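Local coordinates for putative phosphinothricin acetyltransferase YwnH (Bacillus subtilis, PDB 1VHS), which probably inactivates the herbicide phosphinothricin by transferring an acetyl group to it from acetyl-CoA, at residues Thr72-Arg76 with Pro77-Lys81; Glu39-Met42 with Glu43-Ser46; Leu7-His10 with Arg11-Glu14. One frame throughout, in Å; residues are numbered along the deposited sequence.

Interaction 1. Residues Thr72-Arg76 with Pro77-Lys81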
loop_
_atom_site.group_PDB
_atom_site.type_symbol
_atom_site.label_atom_id
_atom_site.label_comp_id
_atom_site.label_asym_id
_atom_site.label_seq_id
_atom_site.Cartn_x
_atom_site.Cartn_y
_atom_site.Cartn_z
ATOM N N THR A 72 1.434 -2.447 -10.878
ATOM C CA THR A 72 1.772 -3.602 -11.700
ATOM C C THR A 72 2.911 -4.362 -11.046
ATOM O O THR A 72 3.729 -3.776 -10.331
ATOM C CB THR A 72 2.234 -3.175 -13.104
ATOM O OG1 THR A 72 3.415 -2.372 -12.993
ATOM C CG2 THR A 72 1.154 -2.380 -13.798
ATOM N N PHE A 73 2.961 -5.668 -11.278
ATOM C CA PHE A 73 4.033 -6.481 -10.719
ATOM C C PHE A 73 5.214 -6.394 -11.675
ATOM O O PHE A 73 6.335 -6.082 -11.274
ATOM C CB PHE A 73 3.594 -7.939 -10.577
ATOM C CG PHE A 73 4.710 -8.866 -10.188
ATOM C CD1 PHE A 73 5.321 -8.757 -8.946
ATOM C CD2 PHE A 73 5.170 -9.829 -11.081
ATOM C CE1 PHE A 73 6.382 -9.597 -8.596
ATOM C CE2 PHE A 73 6.227 -10.672 -10.745
ATOM C CZ PHE A 73 6.834 -10.555 -9.498
ATOM N N TYR A 74 4.944 -6.674 -12.945
ATOM C CA TYR A 74 5.966 -6.622 -13.981
ATOM C C TYR A 74 5.328 -6.170 -15.290
ATOM O O TYR A 74 4.292 -6.702 -15.699
ATOM C CB TYR A 74 6.608 -7.999 -14.170
ATOM C CG TYR A 74 7.856 -7.973 -15.026
ATOM C CD1 TYR A 74 9.013 -7.333 -14.585
ATOM C CD2 TYR A 74 7.875 -8.576 -16.283
ATOM C CE1 TYR A 74 10.161 -7.291 -15.375
ATOM C CE2 TYR A 74 9.018 -8.540 -17.083
ATOM C CZ TYR A 74 10.156 -7.895 -16.621
ATOM O OH TYR A 74 11.286 -7.850 -17.406
ATOM N N GLY A 75 5.951 -5.190 -15.936
ATOM C CA GLY A 75 5.437 -4.671 -17.191
ATOM C C GLY A 75 5.508 -5.671 -18.329
ATOM O O GLY A 75 6.177 -5.441 -19.334
ATOM N N ARG A 76 4.806 -6.785 -18.167
ATOM C CA ARG A 76 4.766 -7.838 -19.168
ATOM C C ARG A 76 3.358 -8.413 -19.157
ATOM O O ARG A 76 2.783 -8.648 -18.094
ATOM C CB ARG A 76 5.790 -8.925 -18.826
ATOM C CG ARG A 76 5.766 -10.144 -19.731
ATOM C CD ARG A 76 6.772 -11.182 -19.247
ATOM N NE ARG A 76 6.610 -12.475 -19.906
ATOM C CZ ARG A 76 7.326 -13.557 -19.614
ATOM N NH1 ARG A 76 8.258 -13.502 -18.672
ATOM N NH2 ARG A 76 7.108 -14.693 -20.259
ATOM N N PRO A 77 2.777 -8.635 -20.345
ATOM C CA PRO A 77 1.425 -9.184 -20.467
ATOM C C PRO A 77 1.188 -10.441 -19.637
ATOM O O PRO A 77 0.111 -10.625 -19.076
ATOM C CB PRO A 77 1.299 -9.443 -21.965
ATOM C CG PRO A 77 2.108 -8.331 -22.548
ATOM C CD PRO A 77 3.341 -8.340 -21.675
ATOM N N ALA A 78 2.196 -11.304 -19.559
ATOM C CA ALA A 78 2.076 -12.543 -18.799
ATOM C C ALA A 78 1.656 -12.281 -17.356
ATOM O O ALA A 78 1.016 -13.126 -16.732
ATOM C CB ALA A 78 3.396 -13.306 -18.824
ATOM N N TYR A 79 2.013 -11.111 -16.830
ATOM C CA TYR A 79 1.662 -10.770 -15.453
ATOM C C TYR A 79 0.496 -9.787 -15.320
ATOM O O TYR A 79 0.264 -9.251 -14.240
ATOM C CB TYR A 79 2.882 -10.200 -14.723
ATOM C CG TYR A 79 4.072 -11.132 -14.711
ATOM C CD1 TYR A 79 5.013 -11.108 -15.741
ATOM C CD2 TYR A 79 4.247 -12.051 -13.679
ATOM C CE1 TYR A 79 6.108 -11.984 -15.738
ATOM C CE2 TYR A 79 5.328 -12.926 -13.666
ATOM C CZ TYR A 79 6.255 -12.889 -14.696
ATOM O OH TYR A 79 7.328 -13.756 -14.672
ATOM N N ASN A 80 -0.239 -9.566 -16.407
ATOM C CA ASN A 80 -1.374 -8.635 -16.403
ATOM C C ASN A 80 -2.430 -8.811 -15.312
ATOM O O ASN A 80 -3.093 -7.846 -14.939
ATOM C CB ASN A 80 -2.097 -8.661 -17.755
ATOM C CG ASN A 80 -1.300 -8.011 -18.854
ATOM O OD1 ASN A 80 -0.491 -7.118 -18.604
ATOM N ND2 ASN A 80 -1.536 -8.441 -20.089
ATOM N N LYS A 81 -2.612 -10.030 -14.821
ATOM C CA LYS A 81 -3.611 -10.284 -13.791
ATOM C C LYS A 81 -3.024 -10.327 -12.390
ATOM O O LYS A 81 -3.697 -10.716 -11.438
ATOM C CB LYS A 81 -4.342 -11.594 -14.084
ATOM C CG LYS A 81 -5.405 -11.462 -15.165
ATOM C CD LYS A 81 -5.995 -12.807 -15.548
ATOM C CE LYS A 81 -5.062 -13.556 -16.476
ATOM N NZ LYS A 81 -4.833 -12.794 -17.739
HETATM O O HOH W 1 1.832 -6.833 -13.216
#
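The backbone folds back on itself between Arg76 and Tyr79: Arg76 O accepts the N-H of Tyr79 at 2.9 Å (N-H...O 150°), with the nitrogen standing above the carbonyl plane. The chain passes through a short 3-10 segment, Pro77-Ala78, and a second bond of the same span, Asn80 N to Pro77 O at 2.9 Å, continues the turn. Just upstream, Gly75 is the centre of an inverse gamma turn. A water lies between Phe73 N and Tyr79 O, but a bridge through it between the two arms of the loop is doubtful.

These turns lie in the connection between antiparallel strands 64-72 and 82-89, neighbours in the sheet of this acetyltransferase (GNAT) fold, at the surface and away from the predicted acetyl-CoA site. Phe73, Tyr74 and Tyr79 form an aromatic cluster there. With chi1 of -57°, the Tyr79 ring lies beside its own backbone N and reaches back among the side chains of the preceding arm. Tyr74 directs its ring edge toward the Tyr79 face in an offset edge-to-face pair, the planes 79° apart, and its CB makes an off-centre CH-pi contact 4.3 Å from the Tyr79 ring centroid. Phe73 meets Tyr79 obliquely, CD2 to CD2 at 3.5 Å, and also touches Thr82 and Glu84 on the next strand. The extended Arg76 chain runs past the Tyr79 rim, CD lying 3.7 Å from CE1 near the ring plane, while its NE rests 3.5 Å from Ala78 CB.

Interaction 2. Residues Glu39-Met42 with Glu43-Ser46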
loop_
_atom_site.group_PDB
_atom_site.type_symbol
_atom_site.label_atom_id
_atom_site.label_comp_id
_atom_site.label_asym_id
_atom_site.label_seq_id
_atom_site.Cartn_x
_atom_site.Cartn_y
_atom_site.Cartn_z
ATOM N N GLU A 39 7.672 16.126 -5.967
ATOM C CA GLU A 39 8.327 16.048 -7.264
ATOM C C GLU A 39 9.002 14.692 -7.453
ATOM O O GLU A 39 9.027 14.153 -8.559
ATOM C CB GLU A 39 9.353 17.174 -7.397
ATOM N N ASP A 40 9.543 14.140 -6.370
ATOM C CA ASP A 40 10.214 12.845 -6.441
ATOM C C ASP A 40 9.225 11.706 -6.667
ATOM O O ASP A 40 9.626 10.588 -6.987
ATOM C CB ASP A 40 10.991 12.555 -5.151
ATOM C CG ASP A 40 12.011 13.625 -4.818
ATOM O OD1 ASP A 40 12.753 14.055 -5.727
ATOM O OD2 ASP A 40 12.077 14.024 -3.636
ATOM N N ARG A 41 7.935 11.989 -6.502
ATOM C CA ARG A 41 6.909 10.962 -6.663
ATOM C C ARG A 41 5.890 11.261 -7.760
ATOM O O ARG A 41 4.924 10.517 -7.933
ATOM C CB ARG A 41 6.183 10.756 -5.331
ATOM C CG ARG A 41 7.095 10.334 -4.191
ATOM C CD ARG A 41 7.515 8.873 -4.303
ATOM N NE ARG A 41 6.436 7.968 -3.912
ATOM C CZ ARG A 41 6.549 6.645 -3.843
ATOM N NH1 ARG A 41 7.699 6.057 -4.144
ATOM N NH2 ARG A 41 5.515 5.908 -3.460
HETATM N N MSE A 42 6.105 12.342 -8.503
HETATM C CA MSE A 42 5.184 12.714 -9.571
HETATM C C MSE A 42 5.042 11.608 -10.612
HETATM O O MSE A 42 3.949 11.368 -11.125
HETATM C CB MSE A 42 5.651 14.003 -10.251
HETATM C CG MSE A 42 4.734 14.480 -11.369
HETATM SE SE MSE A 42 2.904 14.729 -10.789
HETATM C CE MSE A 42 2.046 14.817 -12.517
ATOM N N GLU A 43 6.149 10.939 -10.926
ATOM C CA GLU A 43 6.130 9.855 -11.906
ATOM C C GLU A 43 5.258 8.705 -11.416
ATOM O O GLU A 43 4.350 8.258 -12.111
ATOM C CB GLU A 43 7.551 9.345 -12.166
ATOM C CG GLU A 43 8.431 10.324 -12.920
ATOM C CD GLU A 43 7.930 10.602 -14.325
ATOM O OE1 GLU A 43 8.565 11.412 -15.035
ATOM O OE2 GLU A 43 6.902 10.011 -14.725
ATOM N N TRP A 44 5.553 8.233 -10.212
ATOM C CA TRP A 44 4.807 7.144 -9.599
ATOM C C TRP A 44 3.321 7.481 -9.567
ATOM O O TRP A 44 2.471 6.658 -9.915
ATOM C CB TRP A 44 5.317 6.920 -8.175
ATOM C CG TRP A 44 4.438 6.055 -7.338
ATOM C CD1 TRP A 44 4.350 4.692 -7.366
ATOM C CD2 TRP A 44 3.504 6.499 -6.348
ATOM N NE1 TRP A 44 3.419 4.260 -6.452
ATOM C CE2 TRP A 44 2.883 5.349 -5.813
ATOM C CE3 TRP A 44 3.131 7.760 -5.860
ATOM C CZ2 TRP A 44 1.908 5.420 -4.814
ATOM C CZ3 TRP A 44 2.159 7.831 -4.865
ATOM C CH2 TRP A 44 1.559 6.666 -4.354
ATOM N N PHE A 45 3.019 8.705 -9.149
ATOM C CA PHE A 45 1.645 9.171 -9.051
ATOM C C PHE A 45 0.914 9.077 -10.384
ATOM O O PHE A 45 -0.130 8.435 -10.483
ATOM C CB PHE A 45 1.622 10.617 -8.553
ATOM C CG PHE A 45 0.259 11.095 -8.148
ATOM C CD1 PHE A 45 -0.345 10.610 -6.993
ATOM C CD2 PHE A 45 -0.424 12.024 -8.923
ATOM C CE1 PHE A 45 -1.615 11.048 -6.612
ATOM C CE2 PHE A 45 -1.696 12.467 -8.552
ATOM C CZ PHE A 45 -2.289 11.976 -7.393
ATOM N N SER A 46 1.466 9.718 -11.411
ATOM C CA SER A 46 0.859 9.709 -12.738
ATOM C C SER A 46 0.937 8.334 -13.391
ATOM O O SER A 46 0.289 8.083 -14.405
ATOM C CB SER A 46 1.540 10.746 -13.637
ATOM O OG SER A 46 1.353 12.055 -13.129
HETATM O O HOH W 2 8.174 8.729 -8.597
#
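Met42 O is gripped twice by Ser46: the backbone N-H makes a nearly straight bond (N to O 3.0 Å), and the hydroxyl OG adds a weak one at 3.4 Å. The preceding carbonyl, Arg41 O, receives Phe45 N at 2.9 Å, so two successive i to i+4 bonds tie the chain entering the short helix 42-46 to its last residues. A water takes the N-H of Trp44 and donates to Asp40 O, joining another backbone pair four residues apart.

Arg41 and Trp44 form the main side-chain contact, a cation-pi stack. The Arg41 chain bends at both chi2 and chi3 (-75° and -76°), which folds the guanidinium back flat over one face of the indole, the planes about 30° apart. NH2 lies over the middle of the ring system, 3.6 Å from Trp44 CD2, while NE sits nearer the six-membered ring, 3.8 Å from CE3. Glu71 on strand 64-72 bonds to Trp44 NE1, which helps fix the rotation of the indole, and Arg41 has a second aromatic partner in Tyr20. The Arg41 side chain is about 6 Å from that of Tyr88, a predicted acetyl-CoA-binding residue. Met42, present as selenomethionine, and Phe45 pack on Leu13 of helix 13-24 and Trp44 on Val16, while Trp44 also meets Trp67, so helix 42-46 touches helix 13-24 and, through Trp44, strand 64-72.

Interaction 3. Residues Leu7-His10 with Arg11-Glu14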
loop_
_atom_site.group_PDB
_atom_site.type_symbol
_atom_site.label_atom_id
_atom_site.label_comp_id
_atom_site.label_asym_id
_atom_site.label_seq_id
_atom_site.Cartn_x
_atom_site.Cartn_y
_atom_site.Cartn_z
ATOM N N LEU A 7 -11.265 8.010 -6.143
ATOM C CA LEU A 7 -10.057 8.004 -6.951
ATOM C C LEU A 7 -9.215 9.243 -6.636
ATOM O O LEU A 7 -9.746 10.347 -6.470
ATOM C CB LEU A 7 -10.418 7.990 -8.439
ATOM C CG LEU A 7 -11.007 6.682 -8.973
ATOM C CD1 LEU A 7 -11.704 6.917 -10.304
ATOM C CD2 LEU A 7 -9.886 5.655 -9.122
ATOM N N ALA A 8 -7.904 9.058 -6.539
ATOM C CA ALA A 8 -6.999 10.166 -6.255
ATOM C C ALA A 8 -6.981 11.160 -7.410
ATOM O O ALA A 8 -7.251 10.804 -8.561
ATOM C CB ALA A 8 -5.576 9.641 -6.004
ATOM N N GLU A 9 -6.652 12.405 -7.087
ATOM C CA GLU A 9 -6.577 13.479 -8.067
ATOM C C GLU A 9 -5.237 14.175 -7.877
ATOM O O GLU A 9 -4.597 14.029 -6.832
ATOM C CB GLU A 9 -7.728 14.461 -7.839
ATOM C CG GLU A 9 -9.034 13.752 -7.546
ATOM C CD GLU A 9 -10.191 14.696 -7.298
ATOM O OE1 GLU A 9 -10.041 15.646 -6.497
ATOM O OE2 GLU A 9 -11.258 14.468 -7.899
ATOM N N HIS A 10 -4.817 14.943 -8.873
ATOM C CA HIS A 10 -3.538 15.635 -8.794
ATOM C C HIS A 10 -3.356 16.468 -7.525
ATOM O O HIS A 10 -2.287 16.437 -6.914
ATOM C CB HIS A 10 -3.335 16.519 -10.026
ATOM C CG HIS A 10 -1.962 17.108 -10.122
ATOM N ND1 HIS A 10 -1.450 17.964 -9.169
ATOM C CD2 HIS A 10 -0.985 16.947 -11.045
ATOM C CE1 HIS A 10 -0.219 18.305 -9.503
ATOM N NE2 HIS A 10 0.088 17.702 -10.637
ATOM N N ARG A 11 -4.389 17.205 -7.117
ATOM C CA ARG A 11 -4.274 18.034 -5.922
ATOM C C ARG A 11 -4.090 17.210 -4.651
ATOM O O ARG A 11 -3.839 17.764 -3.583
ATOM C CB ARG A 11 -5.493 18.964 -5.778
ATOM C CG ARG A 11 -6.798 18.268 -5.452
ATOM C CD ARG A 11 -7.990 19.173 -5.759
ATOM N NE ARG A 11 -8.175 20.259 -4.799
ATOM C CZ ARG A 11 -8.836 20.137 -3.652
ATOM N NH1 ARG A 11 -9.371 18.973 -3.313
ATOM N NH2 ARG A 11 -8.992 21.188 -2.852
ATOM N N ASP A 12 -4.202 15.887 -4.771
ATOM C CA ASP A 12 -4.031 14.988 -3.628
ATOM C C ASP A 12 -2.575 14.556 -3.435
ATOM O O ASP A 12 -2.214 14.054 -2.370
ATOM C CB ASP A 12 -4.878 13.725 -3.810
ATOM C CG ASP A 12 -6.366 14.010 -3.816
ATOM O OD1 ASP A 12 -7.103 13.256 -4.484
ATOM O OD2 ASP A 12 -6.792 14.969 -3.146
ATOM N N LEU A 13 -1.746 14.739 -4.458
ATOM C CA LEU A 13 -0.340 14.328 -4.366
ATOM C C LEU A 13 0.333 14.822 -3.090
ATOM O O LEU A 13 1.030 14.067 -2.417
ATOM C CB LEU A 13 0.446 14.813 -5.587
ATOM C CG LEU A 13 1.928 14.416 -5.606
ATOM C CD1 LEU A 13 2.057 12.896 -5.557
ATOM C CD2 LEU A 13 2.596 14.973 -6.853
ATOM N N GLU A 14 0.121 16.092 -2.755
ATOM C CA GLU A 14 0.701 16.680 -1.549
ATOM C C GLU A 14 0.348 15.893 -0.282
ATOM O O GLU A 14 1.227 15.566 0.525
ATOM C CB GLU A 14 0.239 18.146 -1.422
ATOM C CG GLU A 14 0.305 18.733 -0.018
ATOM C CD GLU A 14 -0.907 18.371 0.819
ATOM O OE1 GLU A 14 -2.031 18.762 0.441
ATOM O OE2 GLU A 14 -0.739 17.695 1.857
HETATM O O HOH W 3 -0.705 18.060 -4.899
#
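With chi1 of -65°, Asp12 places its carboxylate beside its own backbone N and turns OD1 back to the N-H of Glu9, three residues earlier. Asp12 OD1 accepts Glu9 N at 2.8 Å, from above the carboxylate plane, while Glu9 O accepts Asp12 N, also at 2.8 Å. The two bonds run in opposite senses and lock residues 9 and 12 together across the turn that leads into helix 13-24. His10 O is likewise held by two donors, Leu13 N at 3.0 Å and a water at 3.0 Å; the same water accepts the N-H of Glu14, extending the bonding along the first turn. Asp12 N to Glu9 O and Leu13 N to His10 O are thus successive i to i+3 turn bonds, by which the chain winds into the N-terminal end of the helix.

The carboxylates of Glu9 and Asp12 are turned nearly parallel (11° between their planes), with Glu9 OE1 4.3 Å from Asp12 OD1. Their like charges are probably eased by Arg6, which makes a salt bridge to Asp12 OD1 and a long, weak ion pair to Glu9 OE1. Asp12 is buried, so this partner and the Glu9 N-H both help to satisfy its OD1. Arg11, whose CG sits between backbone N and carbonyl carbon (chi1 69°), runs alongside Glu9 in the same direction. Its CD comes 4.1 Å from Glu9 OE1, but the guanidinium does not close a salt bridge, NH1 staying 4.7 Å from that oxygen. On the sheet side, Ala8 and Asp12 pack against Val56 of strand 54-58, and Ala8 shares a backbone bond with Leu54; on the helical side, His10 meets Met42 of helix 42-46, and Leu13 touches Pro38 in the loop before it.

From the N terminus, interaction 3 comes first, closing the turn that carries the chain from edge strand 4-7 into helix 13-24. Interaction 2 follows where the loop after that helix winds into helix 42-46, and interaction 1 closes the connection between strands 64-72 and 82-89. The three are in series and neither nest nor cross. Interactions 2 and 3 touch: rim atoms of the Phe45 ring come against the backbone of Glu9 and His10, so helix 42-46 packs against the turn that opens helix 13-24. Interaction 1 stands apart, its centre about 20 Å from that of interaction 2, although strand 64-72, which enters it, is also the strand that interaction 2 reaches.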